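Local coordinates for putative hemin storage protein (Bordetella bronchiseptica, PDB 6AU1) that cleaves deacetylated poly-beta-1,6-N-acetyl-D-glucosamine, a biofilm polysaccharide, through the glycoside hydrolase domain that this chain represents, at residues A[127-132]-A[167-172]; A[96-101]-A[160-165]; A[47-52]-A[91-96]; A[64-69]-A[141-146]; A[263-268]-A[297-302]. All coordinates share one frame; numbering follows the deposited sequence.

Contact 1 (A[127-132]-A[167-172]); sequences PTRLSP and DTEDSS
R129 and E169 face each other end-on: the guanidinium offers NH1 and NH2 to the two carboxylate oxygens, a bidentate salt bridge between two loops. R129 NH1 donates to E169 OE2 at 2.9 Å, nearly straight (173°), while R129 NH2 reaches E169 OE1 at 2.8 Å. Both oxygens lie in or near the guanidinium plane, yet the carboxylate is rotated 43° against it, and NH1 comes to OE2 from above the carboxylate plane. The arginine chain bends at chi3, which swings its end across the glutamate at about a right angle. Each charged group has further partners: R129 also donates to the carbonyls of S126 and V164, and E169 OE1 pairs with R117. Beside this pair, S131 OG gives its proton to OD2 of D170 at 2.6 Å. D170 CG stands opposite the backbone N (chi1 -176°), and its other oxygen, OD1, closes an Asx turn, accepting from S172 N at 3.0 Å and from S172 OG, both on one face of the carboxylate. The peptide before D170 is cis. S172 is the N-cap of helix 173-181, so the serine-aspartate pair ties the start of that helix to the loop leading into helix 135-151, while P132 packs on helix 195-223 and L130 on helix 135-151.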
# COMPACT_ATOMS: atom_id res chain seq x y z
N PRO A 127 15.81 0.12 1.61
CA PRO A 127 16.96 0.45 0.76
C PRO A 127 16.79 -0.03 -0.68
O PRO A 127 17.52 0.44 -1.55
CB PRO A 127 18.13 -0.29 1.42
CG PRO A 127 17.68 -0.58 2.81
CD PRO A 127 16.19 -0.72 2.75
N THR A 128 15.84 -0.94 -0.92
CA THR A 128 15.63 -1.50 -2.25
C THR A 128 14.67 -0.69 -3.13
O THR A 128 14.43 -1.08 -4.28
CB THR A 128 15.09 -2.95 -2.18
OG1 THR A 128 13.74 -2.92 -1.71
CG2 THR A 128 15.96 -3.81 -1.25
N ARG A 129 14.10 0.40 -2.61
CA ARG A 129 13.26 1.25 -3.44
C ARG A 129 14.02 1.69 -4.69
O ARG A 129 15.07 2.33 -4.59
CB ARG A 129 12.79 2.52 -2.69
CG ARG A 129 11.66 2.32 -1.67
CD ARG A 129 11.61 3.55 -0.73
NE ARG A 129 12.89 3.65 -0.01
CZ ARG A 129 13.41 4.77 0.48
NH1 ARG A 129 12.76 5.92 0.36
NH2 ARG A 129 14.59 4.74 1.09
N LEU A 130 13.50 1.34 -5.87
CA LEU A 130 14.07 1.87 -7.10
C LEU A 130 13.81 3.37 -7.16
O LEU A 130 12.80 3.85 -6.63
CB LEU A 130 13.48 1.16 -8.33
CG LEU A 130 13.89 -0.30 -8.49
CD1 LEU A 130 13.11 -0.94 -9.62
CD2 LEU A 130 15.39 -0.37 -8.75
N SER A 131 14.72 4.12 -7.78
CA SER A 131 14.52 5.55 -7.97
C SER A 131 13.57 5.86 -9.12
O SER A 131 13.88 5.58 -10.28
CB SER A 131 15.85 6.25 -8.24
OG SER A 131 15.62 7.63 -8.47
N PRO A 132 12.41 6.46 -8.82
CA PRO A 132 11.49 6.78 -9.92
C PRO A 132 11.99 7.96 -10.75
O PRO A 132 11.36 8.30 -11.75
CB PRO A 132 10.18 7.12 -9.19
CG PRO A 132 10.65 7.70 -7.88
CD PRO A 132 11.89 6.90 -7.51
N ASP A 167 13.49 13.21 4.20
CA ASP A 167 13.97 14.56 3.88
C ASP A 167 15.46 14.58 3.54
O ASP A 167 16.06 15.65 3.44
CB ASP A 167 13.65 15.52 5.03
CG ASP A 167 14.17 15.04 6.38
OD1 ASP A 167 14.73 13.93 6.46
OD2 ASP A 167 14.00 15.78 7.37
N THR A 168 16.05 13.40 3.32
CA THR A 168 17.42 13.28 2.81
C THR A 168 17.45 12.59 1.45
O THR A 168 18.53 12.29 0.91
CB THR A 168 18.33 12.48 3.79
OG1 THR A 168 17.92 11.11 3.81
CG2 THR A 168 18.26 13.07 5.19
N GLU A 169 16.26 12.32 0.90
CA GLU A 169 16.09 11.54 -0.32
C GLU A 169 15.23 12.31 -1.33
O GLU A 169 14.51 13.23 -0.93
CB GLU A 169 15.41 10.20 -0.01
CG GLU A 169 16.19 9.30 0.93
CD GLU A 169 15.36 8.12 1.43
OE1 GLU A 169 15.96 7.07 1.75
OE2 GLU A 169 14.11 8.23 1.49
N ASP A 170 15.26 11.98 -2.62
CA ASP A 170 16.20 11.10 -3.30
C ASP A 170 17.42 11.94 -3.68
O ASP A 170 17.26 13.00 -4.30
CB ASP A 170 15.48 10.50 -4.52
CG ASP A 170 16.30 9.49 -5.28
OD1 ASP A 170 17.53 9.40 -5.08
OD2 ASP A 170 15.69 8.78 -6.10
N SER A 171 18.62 11.50 -3.30
CA SER A 171 19.84 12.28 -3.55
C SER A 171 20.63 11.81 -4.77
O SER A 171 21.75 12.29 -5.04
CB SER A 171 20.74 12.25 -2.31
OG SER A 171 21.16 10.92 -2.04
N SER A 172 20.06 10.89 -5.53
CA SER A 172 20.74 10.34 -6.71
C SER A 172 20.86 11.41 -7.78
O SER A 172 20.10 12.38 -7.78
CB SER A 172 19.98 9.11 -7.23
OG SER A 172 18.73 9.47 -7.78

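Contact 2 (A[96-101]-A[160-165]); sequences VLTFSV and HDDAVL. With EDO (1,2-ethanediol), chain G.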
# COMPACT_ATOMS: atom_id res chain seq x y z
N VAL A 96 5.20 0.28 -5.32
CA VAL A 96 5.40 1.35 -6.27
C VAL A 96 6.86 1.36 -6.74
O VAL A 96 7.15 1.62 -7.91
CB VAL A 96 5.03 2.71 -5.65
CG1 VAL A 96 5.21 3.84 -6.68
CG2 VAL A 96 3.58 2.68 -5.12
N LEU A 97 7.78 1.10 -5.81
CA LEU A 97 9.22 1.26 -6.04
C LEU A 97 10.07 0.04 -5.73
O LEU A 97 11.11 -0.18 -6.37
CB LEU A 97 9.77 2.42 -5.20
CG LEU A 97 9.12 3.79 -5.35
CD1 LEU A 97 9.84 4.75 -4.41
CD2 LEU A 97 9.19 4.26 -6.80
N THR A 98 9.67 -0.75 -4.73
CA THR A 98 10.55 -1.84 -4.25
C THR A 98 10.45 -3.10 -5.11
O THR A 98 9.59 -3.95 -4.88
CB THR A 98 10.27 -2.23 -2.78
OG1 THR A 98 8.92 -2.69 -2.64
CG2 THR A 98 10.54 -1.07 -1.83
N PHE A 99 11.32 -3.18 -6.11
CA PHE A 99 11.49 -4.38 -6.92
C PHE A 99 12.97 -4.67 -6.99
O PHE A 99 13.72 -3.89 -7.57
CB PHE A 99 10.90 -4.18 -8.32
CG PHE A 99 9.44 -3.87 -8.30
CD1 PHE A 99 8.50 -4.91 -8.26
CD2 PHE A 99 9.00 -2.55 -8.31
CE1 PHE A 99 7.14 -4.62 -8.22
CE2 PHE A 99 7.64 -2.26 -8.28
CZ PHE A 99 6.70 -3.30 -8.24
N SER A 100 13.38 -5.78 -6.39
CA SER A 100 14.79 -6.15 -6.37
C SER A 100 15.13 -7.00 -7.59
O SER A 100 15.23 -8.23 -7.51
CB SER A 100 15.13 -6.88 -5.06
OG SER A 100 14.99 -5.99 -3.96
N VAL A 101 15.26 -6.33 -8.72
CA VAL A 101 15.59 -6.95 -9.98
C VAL A 101 16.96 -7.63 -9.92
O VAL A 101 17.82 -7.24 -9.12
CB VAL A 101 15.57 -5.91 -11.13
CG1 VAL A 101 14.19 -5.32 -11.28
CG2 VAL A 101 16.60 -4.80 -10.87
N HIS A 160 1.16 0.26 -2.69
CA HIS A 160 1.75 -0.12 -1.40
C HIS A 160 2.35 1.05 -0.62
O HIS A 160 2.60 2.11 -1.19
CB HIS A 160 2.83 -1.17 -1.69
CG HIS A 160 3.39 -1.87 -0.47
ND1 HIS A 160 2.65 -2.13 0.66
CD2 HIS A 160 4.62 -2.40 -0.25
CE1 HIS A 160 3.40 -2.79 1.53
NE2 HIS A 160 4.60 -2.95 1.01
N ASP A 161 2.59 0.83 0.67
CA ASP A 161 3.19 1.86 1.53
C ASP A 161 4.71 1.99 1.35
O ASP A 161 5.36 2.73 2.09
CB ASP A 161 2.85 1.60 3.02
CG ASP A 161 3.43 0.29 3.58
OD1 ASP A 161 4.36 -0.30 2.99
OD2 ASP A 161 2.96 -0.14 4.65
N ASP A 162 5.27 1.32 0.35
CA ASP A 162 6.72 1.42 0.12
C ASP A 162 7.08 2.75 -0.52
O ASP A 162 8.24 3.14 -0.52
CB ASP A 162 7.23 0.28 -0.76
CG ASP A 162 6.78 0.42 -2.19
OD1 ASP A 162 5.55 0.49 -2.43
OD2 ASP A 162 7.64 0.47 -3.09
N ALA A 163 6.07 3.43 -1.07
CA ALA A 163 6.24 4.71 -1.74
C ALA A 163 6.38 5.85 -0.72
O ALA A 163 5.45 6.62 -0.45
CB ALA A 163 5.06 4.96 -2.68
N VAL A 164 7.57 5.92 -0.14
CA VAL A 164 7.93 6.98 0.80
C VAL A 164 9.29 7.52 0.40
O VAL A 164 10.09 6.80 -0.18
CB VAL A 164 8.00 6.48 2.27
CG1 VAL A 164 6.63 6.13 2.80
CG2 VAL A 164 8.96 5.28 2.41
N LEU A 165 9.53 8.79 0.73
CA LEU A 165 10.85 9.41 0.61
C LEU A 165 11.06 10.27 1.84
O LEU A 165 10.15 10.98 2.25
CB LEU A 165 10.94 10.27 -0.65
CG LEU A 165 10.87 9.58 -2.01
CD1 LEU A 165 10.70 10.60 -3.12
CD2 LEU A 165 12.13 8.73 -2.25
C1 EDO G . 7.49 0.02 4.29
O1 EDO G . 6.92 -0.36 3.03
C2 EDO G . 8.11 1.42 4.18
O2 EDO G . 7.07 2.39 4.05
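D162 turns its carboxylate end toward the backbone of V96, L97 and T98, joining two loops that follow strands 89-94 and 156-159 of the TIM-barrel-like fold. It occupies the third position of a type I beta turn from H160 to A163, and its chi1 of 71° sets CG between its own backbone N and carbonyl carbon. The two oxygens divide the work. OD1 takes the V96 N-H through its syn lone pair at 2.9 Å, nearly straight at 170°; OD2 takes L97 N at 2.8 Å, also syn, and T98 N at 2.9 Å, this one met nearly along the C-O axis. Three N-H groups thus grip one buried carboxylate and hold its rotation. The T98 side chain comes from the opposite direction and lays CG2 against D162 CB. Next to this polar core, V96 and A163 meet through methyls, V96 CG2 to A163 CB at 3.7 Å, with F212 of helix 195-223 also against V96. H160, earlier in the turn, has OD1 of D161 above one face of its ring, displaced toward the rim, and its ring also meets those of W93 and F49. A 1,2-ethanediol, probably from the crystallisation liquor, sits beyond the turn: its O1 donates to D161 OD1 and its O2 to the D161 carbonyl O, each at 2.6 Å.

Contact 3 (A[47-52]-A[91-96]); sequences QAFADP and YAWLPV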
# COMPACT_ATOMS: atom_id res chain seq x y z
N GLN A 47 -2.48 -9.16 -2.32
CA GLN A 47 -1.03 -9.10 -2.53
C GLN A 47 -0.62 -9.74 -3.86
O GLN A 47 -0.94 -10.91 -4.10
CB GLN A 47 -0.32 -9.81 -1.38
CG GLN A 47 1.17 -9.48 -1.24
CD GLN A 47 1.85 -10.39 -0.23
OE1 GLN A 47 1.38 -11.49 0.05
NE2 GLN A 47 2.99 -9.96 0.30
N ALA A 48 0.11 -9.01 -4.70
CA ALA A 48 0.53 -9.56 -5.99
C ALA A 48 2.03 -9.86 -6.01
O ALA A 48 2.56 -10.40 -6.99
CB ALA A 48 0.16 -8.60 -7.13
N PHE A 49 2.70 -9.48 -4.92
CA PHE A 49 4.16 -9.64 -4.75
C PHE A 49 4.46 -10.55 -3.56
O PHE A 49 3.60 -10.75 -2.70
CB PHE A 49 4.81 -8.26 -4.55
CG PHE A 49 4.36 -7.55 -3.29
CD1 PHE A 49 3.14 -6.89 -3.24
CD2 PHE A 49 5.17 -7.55 -2.15
CE1 PHE A 49 2.72 -6.23 -2.09
CE2 PHE A 49 4.76 -6.90 -0.99
CZ PHE A 49 3.52 -6.23 -0.96
N ALA A 50 5.67 -11.11 -3.50
CA ALA A 50 6.03 -11.97 -2.38
C ALA A 50 6.94 -11.23 -1.40
O ALA A 50 7.89 -10.58 -1.80
CB ALA A 50 6.71 -13.23 -2.89
N ASP A 51 6.63 -11.35 -0.11
CA ASP A 51 7.45 -10.75 0.94
C ASP A 51 7.51 -11.68 2.16
O ASP A 51 7.24 -11.24 3.29
CB ASP A 51 6.89 -9.36 1.30
CG ASP A 51 7.80 -8.57 2.25
OD1 ASP A 51 9.00 -8.86 2.36
OD2 ASP A 51 7.28 -7.64 2.90
N PRO A 52 7.87 -12.96 1.96
CA PRO A 52 7.75 -13.90 3.09
C PRO A 52 8.69 -13.59 4.25
O PRO A 52 8.39 -13.98 5.38
CB PRO A 52 8.10 -15.25 2.47
CG PRO A 52 8.95 -14.92 1.29
CD PRO A 52 8.40 -13.63 0.75
N TYR A 91 -8.59 -5.83 -5.72
CA TYR A 91 -7.56 -4.86 -6.09
C TYR A 91 -6.22 -5.56 -6.09
O TYR A 91 -5.93 -6.34 -5.18
CB TYR A 91 -7.48 -3.69 -5.09
CG TYR A 91 -8.62 -2.69 -5.08
CD1 TYR A 91 -9.94 -3.10 -5.12
CD2 TYR A 91 -8.35 -1.33 -4.95
CE1 TYR A 91 -10.98 -2.16 -5.07
CE2 TYR A 91 -9.37 -0.40 -4.89
CZ TYR A 91 -10.69 -0.82 -4.96
OH TYR A 91 -11.71 0.10 -4.90
N ALA A 92 -5.38 -5.27 -7.08
CA ALA A 92 -4.01 -5.76 -7.07
C ALA A 92 -3.18 -4.85 -6.18
O ALA A 92 -3.10 -3.65 -6.43
CB ALA A 92 -3.44 -5.81 -8.48
N TRP A 93 -2.58 -5.42 -5.15
CA TRP A 93 -1.73 -4.69 -4.21
C TRP A 93 -0.27 -4.93 -4.63
O TRP A 93 0.21 -6.07 -4.60
CB TRP A 93 -2.04 -5.17 -2.78
CG TRP A 93 -1.07 -4.80 -1.71
CD1 TRP A 93 -0.29 -3.67 -1.63
CD2 TRP A 93 -0.78 -5.57 -0.55
NE1 TRP A 93 0.46 -3.70 -0.48
CE2 TRP A 93 0.19 -4.86 0.19
CE3 TRP A 93 -1.24 -6.81 -0.06
CZ2 TRP A 93 0.71 -5.35 1.40
CZ3 TRP A 93 -0.71 -7.29 1.14
CH2 TRP A 93 0.25 -6.55 1.85
N LEU A 94 0.42 -3.87 -5.06
CA LEU A 94 1.76 -4.01 -5.61
C LEU A 94 2.64 -2.87 -5.11
O LEU A 94 2.13 -1.78 -4.86
CB LEU A 94 1.69 -4.00 -7.15
CG LEU A 94 2.77 -4.64 -8.03
CD1 LEU A 94 2.98 -6.12 -7.68
CD2 LEU A 94 2.42 -4.45 -9.51
N PRO A 95 3.95 -3.10 -4.97
CA PRO A 95 4.85 -2.00 -4.62
C PRO A 95 4.87 -0.94 -5.71
O PRO A 95 4.59 -1.22 -6.87
CB PRO A 95 6.23 -2.67 -4.52
CG PRO A 95 5.93 -4.14 -4.31
CD PRO A 95 4.67 -4.37 -5.12
N VAL A 96 5.20 0.28 -5.32
CA VAL A 96 5.40 1.35 -6.27
C VAL A 96 6.86 1.36 -6.74
O VAL A 96 7.15 1.62 -7.91
CB VAL A 96 5.03 2.71 -5.65
CG1 VAL A 96 5.21 3.84 -6.68
CG2 VAL A 96 3.58 2.68 -5.12
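F49 and W93 form a T-shaped pair: the edge of the phenylalanine, led by CE1 and CZ, points at one face of the indole. The planes stand 85° apart and the centroid of the F49 ring lies 5.0 Å from that of the indole five-membered ring; F49 CE1 approaches W93 CE2 to 3.7 Å. With chi1 at 63°, F49 CG sits between its backbone N and carbonyl carbon, which places the ring between P95 and Q47. P95 CG makes a CH-pi contact over one face, 4.0 Å from the ring centroid, and CG of Q47 lies over the opposite face toward the rim. Around this centre, A48 CB touches L94 CD1 at 3.8 Å, and Q47 comes up obliquely to the indole, CA to W93 CE3 at 3.4 Å. Outward lies the polar edge. A48 N donates to the carbonyl O of W93 at 2.9 Å, a bond of the parallel bridge that pairs Q47 with W93; that same carbonyl oxygen lies at the edge of the F49 ring. The Q47 amide turns elsewhere, to D15 through NE2. The contact marks where strands 43-47 and 89-94 run out side by side at the C-terminal end of the barrel-like sheet; L94 packs outside on helix 135-151, while W93 lies against L158 of the next strand, 156-159, and meets the ring of Y335.

Contact 4 (A[64-69]-A[141-146]); sequences PNRHLP and ISEIYE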
# COMPACT_ATOMS: atom_id res chain seq x y z
N PRO A 64 3.35 -13.84 -13.88
CA PRO A 64 4.43 -13.92 -14.87
C PRO A 64 4.76 -12.52 -15.41
O PRO A 64 3.87 -11.73 -15.68
CB PRO A 64 3.86 -14.83 -15.96
CG PRO A 64 2.37 -14.71 -15.81
CD PRO A 64 2.10 -14.46 -14.35
N ASN A 65 6.05 -12.23 -15.54
CA ASN A 65 6.47 -10.91 -15.97
C ASN A 65 7.90 -10.96 -16.50
O ASN A 65 8.59 -11.97 -16.33
CB ASN A 65 6.36 -9.92 -14.82
CG ASN A 65 7.43 -10.14 -13.79
OD1 ASN A 65 8.45 -9.48 -13.80
ND2 ASN A 65 7.22 -11.13 -12.92
N ARG A 66 8.33 -9.86 -17.11
CA ARG A 66 9.62 -9.79 -17.80
C ARG A 66 10.85 -9.65 -16.91
O ARG A 66 11.98 -9.88 -17.37
CB ARG A 66 9.63 -8.59 -18.74
CG ARG A 66 8.90 -8.76 -20.03
CD ARG A 66 8.75 -7.39 -20.67
NE ARG A 66 7.54 -6.72 -20.20
CZ ARG A 66 7.04 -5.63 -20.77
NH1 ARG A 66 5.92 -5.10 -20.30
NH2 ARG A 66 7.67 -5.07 -21.80
N HIS A 67 10.66 -9.25 -15.66
CA HIS A 67 11.77 -8.73 -14.87
C HIS A 67 12.09 -9.51 -13.59
O HIS A 67 13.26 -9.70 -13.27
CB HIS A 67 11.50 -7.26 -14.53
CG HIS A 67 11.53 -6.37 -15.74
ND1 HIS A 67 12.64 -6.24 -16.54
CD2 HIS A 67 10.57 -5.60 -16.30
CE1 HIS A 67 12.37 -5.41 -17.53
NE2 HIS A 67 11.12 -5.00 -17.40
N LEU A 68 11.06 -9.95 -12.87
CA LEU A 68 11.26 -10.66 -11.61
C LEU A 68 10.83 -12.12 -11.69
O LEU A 68 9.81 -12.42 -12.31
CB LEU A 68 10.49 -9.98 -10.47
CG LEU A 68 11.24 -8.96 -9.60
CD1 LEU A 68 11.83 -7.88 -10.44
CD2 LEU A 68 10.31 -8.36 -8.54
N PRO A 69 11.57 -13.02 -11.03
CA PRO A 69 11.11 -14.41 -10.96
C PRO A 69 9.75 -14.50 -10.30
O PRO A 69 9.36 -13.66 -9.49
CB PRO A 69 12.18 -15.10 -10.10
CG PRO A 69 13.38 -14.23 -10.19
CD PRO A 69 12.88 -12.83 -10.38
N ILE A 141 9.71 -0.54 -13.81
CA ILE A 141 8.51 -0.59 -12.97
C ILE A 141 7.26 -0.54 -13.84
O ILE A 141 6.30 -1.27 -13.63
CB ILE A 141 8.49 0.56 -11.95
CG1 ILE A 141 9.65 0.40 -10.96
CG2 ILE A 141 7.17 0.57 -11.19
CD1 ILE A 141 9.90 1.66 -10.11
N SER A 142 7.28 0.35 -14.83
CA SER A 142 6.16 0.47 -15.76
C SER A 142 5.85 -0.86 -16.45
O SER A 142 4.68 -1.22 -16.64
CB SER A 142 6.46 1.55 -16.79
OG SER A 142 6.57 2.82 -16.15
N GLU A 143 6.90 -1.59 -16.81
CA GLU A 143 6.73 -2.84 -17.53
C GLU A 143 6.23 -3.95 -16.61
O GLU A 143 5.48 -4.83 -17.03
CB GLU A 143 8.04 -3.24 -18.21
CG GLU A 143 8.31 -2.38 -19.45
CD GLU A 143 9.67 -2.61 -20.07
OE1 GLU A 143 10.46 -3.39 -19.50
OE2 GLU A 143 9.96 -2.00 -21.12
N ILE A 144 6.63 -3.90 -15.34
CA ILE A 144 6.12 -4.86 -14.37
C ILE A 144 4.61 -4.66 -14.19
O ILE A 144 3.85 -5.64 -14.15
CB ILE A 144 6.87 -4.73 -13.01
CG1 ILE A 144 8.32 -5.19 -13.19
CG2 ILE A 144 6.19 -5.57 -11.92
CD1 ILE A 144 9.22 -4.87 -11.99
N TYR A 145 4.17 -3.41 -14.11
CA TYR A 145 2.74 -3.11 -14.02
C TYR A 145 2.01 -3.53 -15.29
O TYR A 145 0.89 -4.05 -15.22
CB TYR A 145 2.51 -1.62 -13.73
CG TYR A 145 2.49 -1.31 -12.24
CD1 TYR A 145 3.67 -1.22 -11.51
CD2 TYR A 145 1.29 -1.09 -11.58
CE1 TYR A 145 3.65 -0.93 -10.13
CE2 TYR A 145 1.25 -0.80 -10.22
CZ TYR A 145 2.42 -0.73 -9.50
OH TYR A 145 2.35 -0.44 -8.15
N GLU A 146 2.64 -3.33 -16.45
CA GLU A 146 2.03 -3.76 -17.71
C GLU A 146 1.84 -5.28 -17.71
O GLU A 146 0.79 -5.79 -18.12
CB GLU A 146 2.89 -3.34 -18.90
CG GLU A 146 2.36 -3.81 -20.24
CD GLU A 146 3.19 -3.28 -21.42
OE1 GLU A 146 4.38 -2.96 -21.22
OE2 GLU A 146 2.66 -3.18 -22.53
O HOH W 1 6.37 -2.96 -22.95
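R66 and H67 reach helix 135-151 with CG beside the backbone N in each, chi1 -78° and -67°, and R66 then bends at chi3 (-88°) to lay its guanidinium over E143. N65 OD1 steadies their loop, accepting from H67 N (an Asx turn) and from L68 N, an Asx motif. The helix answers with E143 and E146, one turn apart on its outer side, and a salt-bridge network forms with R66. The guanidinium stacks on the E143 side chain, its face over CB, the two charged planes nearly parallel; the ion pair to E143 OE2 is long and relies on charge alone, since no N-H points at that oxygen. E146 is met differently: R66 NH1 donates in its own plane to OE1 at 2.8 Å, but arrives from above the carboxylate. NH1 also pairs with D147. E143 keeps its OE1 for H67, whose NE2 donates at 2.7 Å, ring and carboxylate being almost coplanar. H67 ND1 is engaged with N105. Beneath the polar layer, I144 sets CG1 at the ring edge of H67, 3.9 Å from H67 CD2, and its CD1 comes within 4.3 Å of L68 CD1. The contact thus fastens a loop after strand 43-47 to the outside of a barrel helix. A water closes the outer end, accepting from R66 NH2 at 2.7 Å and donating to E146 OE1 at 2.6 Å.

Contact 5 (A[263-268]-A[297-302]); sequences VALMAM and TIFELQ
Two neighbouring parallel strands of the barrel sheet meet here, V263 pairing with T297, A264 with I298, L265 with F299 and M266 with E300. Four backbone bonds zip them: I298 N to V263 O and E300 N to L265 O, both 2.8 Å, alternate with L265 N to I298 O and A267 N to E300 O. The strand axes cross at -31°, the twist expected of the closed beta/alpha-barrel to which the family belongs. Side chains alternate between the two faces of the sheet. L265 and F299 run side by side toward helices 277-290 and 314-326, L265 CD2 lying 3.8 Å from F299 CE2, while T297 CG2 lies over one face of the phenyl ring, toward its rim. On the other face of the sheet E300, extended with CG opposite its backbone N (chi1 -173°), carries OE1 back to A264 CB. Further along, M268 CB lies 3.2 Å from Q302 OE1, which is hydrogen-bonded to M271 N, and a water bridges A267 O and Q302 N.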
# COMPACT_ATOMS: atom_id res chain seq x y z
N VAL A 263 -8.26 6.56 -0.20
CA VAL A 263 -7.04 6.66 0.58
C VAL A 263 -7.07 5.55 1.62
O VAL A 263 -7.97 5.53 2.46
CB VAL A 263 -6.91 8.02 1.27
CG1 VAL A 263 -5.68 8.05 2.18
CG2 VAL A 263 -6.83 9.13 0.23
N ALA A 264 -6.12 4.62 1.54
CA ALA A 264 -6.06 3.50 2.48
C ALA A 264 -5.20 3.90 3.67
O ALA A 264 -4.00 3.62 3.73
CB ALA A 264 -5.51 2.25 1.81
N LEU A 265 -5.84 4.55 4.64
CA LEU A 265 -5.12 5.13 5.76
C LEU A 265 -4.81 4.07 6.81
O LEU A 265 -5.71 3.36 7.26
CB LEU A 265 -5.96 6.26 6.37
CG LEU A 265 -5.44 6.93 7.64
CD1 LEU A 265 -4.07 7.54 7.42
CD2 LEU A 265 -6.43 8.01 8.08
N MET A 266 -3.55 3.94 7.18
CA MET A 266 -3.15 2.87 8.08
C MET A 266 -3.44 3.28 9.53
O MET A 266 -2.61 3.85 10.24
CB MET A 266 -1.69 2.49 7.82
CG MET A 266 -1.57 1.89 6.40
SD MET A 266 0.06 1.38 5.85
CE MET A 266 0.88 2.97 5.80
N ALA A 267 -4.68 2.99 9.93
CA ALA A 267 -5.23 3.41 11.22
C ALA A 267 -4.89 2.36 12.27
O ALA A 267 -5.75 1.59 12.69
CB ALA A 267 -6.74 3.62 11.11
N MET A 268 -3.62 2.32 12.63
CA MET A 268 -3.05 1.21 13.37
C MET A 268 -2.26 1.68 14.59
O MET A 268 -1.02 1.74 14.55
CB MET A 268 -2.15 0.39 12.43
CG MET A 268 -2.91 -0.18 11.22
SD MET A 268 -1.82 -1.07 10.09
CE MET A 268 -2.98 -1.65 8.84
N THR A 297 -11.77 8.22 2.52
CA THR A 297 -10.70 7.63 3.33
C THR A 297 -11.18 6.32 3.93
O THR A 297 -12.21 6.27 4.60
CB THR A 297 -10.24 8.58 4.44
OG1 THR A 297 -9.77 9.79 3.84
CG2 THR A 297 -9.10 7.95 5.26
N ILE A 298 -10.43 5.26 3.67
CA ILE A 298 -10.68 3.96 4.27
C ILE A 298 -9.75 3.81 5.46
O ILE A 298 -8.53 3.88 5.32
CB ILE A 298 -10.46 2.83 3.27
CG1 ILE A 298 -11.40 3.02 2.07
CG2 ILE A 298 -10.65 1.47 3.92
CD1 ILE A 298 -11.14 2.07 0.93
N PHE A 299 -10.34 3.65 6.65
CA PHE A 299 -9.53 3.47 7.85
C PHE A 299 -9.17 2.00 7.94
O PHE A 299 -9.98 1.16 8.33
CB PHE A 299 -10.29 3.95 9.09
CG PHE A 299 -10.51 5.44 9.10
CD1 PHE A 299 -11.56 6.01 8.39
CD2 PHE A 299 -9.65 6.27 9.81
CE1 PHE A 299 -11.74 7.38 8.38
CE2 PHE A 299 -9.84 7.65 9.82
CZ PHE A 299 -10.88 8.21 9.10
N GLU A 300 -7.93 1.69 7.55
CA GLU A 300 -7.48 0.31 7.52
C GLU A 300 -6.88 -0.07 8.87
O GLU A 300 -5.82 0.42 9.26
CB GLU A 300 -6.47 0.10 6.40
CG GLU A 300 -6.10 -1.35 6.21
CD GLU A 300 -5.40 -1.61 4.90
OE1 GLU A 300 -4.93 -0.65 4.24
OE2 GLU A 300 -5.31 -2.79 4.52
N LEU A 301 -7.57 -0.96 9.57
CA LEU A 301 -7.21 -1.35 10.93
C LEU A 301 -6.29 -2.55 10.92
O LEU A 301 -6.22 -3.26 9.91
CB LEU A 301 -8.47 -1.68 11.73
CG LEU A 301 -9.52 -0.58 11.76
CD1 LEU A 301 -10.83 -1.13 12.26
CD2 LEU A 301 -9.03 0.55 12.68
N GLN A 302 -5.58 -2.80 12.01
CA GLN A 302 -4.74 -4.00 12.05
C GLN A 302 -5.43 -5.11 12.83
O GLN A 302 -5.99 -4.88 13.90
CB GLN A 302 -3.36 -3.69 12.65
CG GLN A 302 -3.35 -3.27 14.11
CD GLN A 302 -1.96 -2.83 14.56
OE1 GLN A 302 -1.74 -1.65 14.83
NE2 GLN A 302 -1.01 -3.77 14.64
O HOH W 2 -6.10 -0.81 14.10

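How the contacts relate
Contacts 2, 3 and 5 are buried nearer the middle of the chain, contact 1 is buried but peripheral, and contact 4 is partly exposed. Contacts 3 and 5 belong to the same sheet, about 17 Å apart between centres, the first an aromatic cluster at strand ends, the second regular backbone pairing. Contacts 2 and 3 share V96, and H160 N bonds to L94 O between them. Contacts 1 and 2 join the same two loops, one by a salt bridge and a serine-aspartate bond, the other by a carboxylate held by backbone N-H groups. Contact 4 carries its salt bridges outside, yet Y145 OH reaches P95 O of contact 3 and I144 packs on F99 of contact 2.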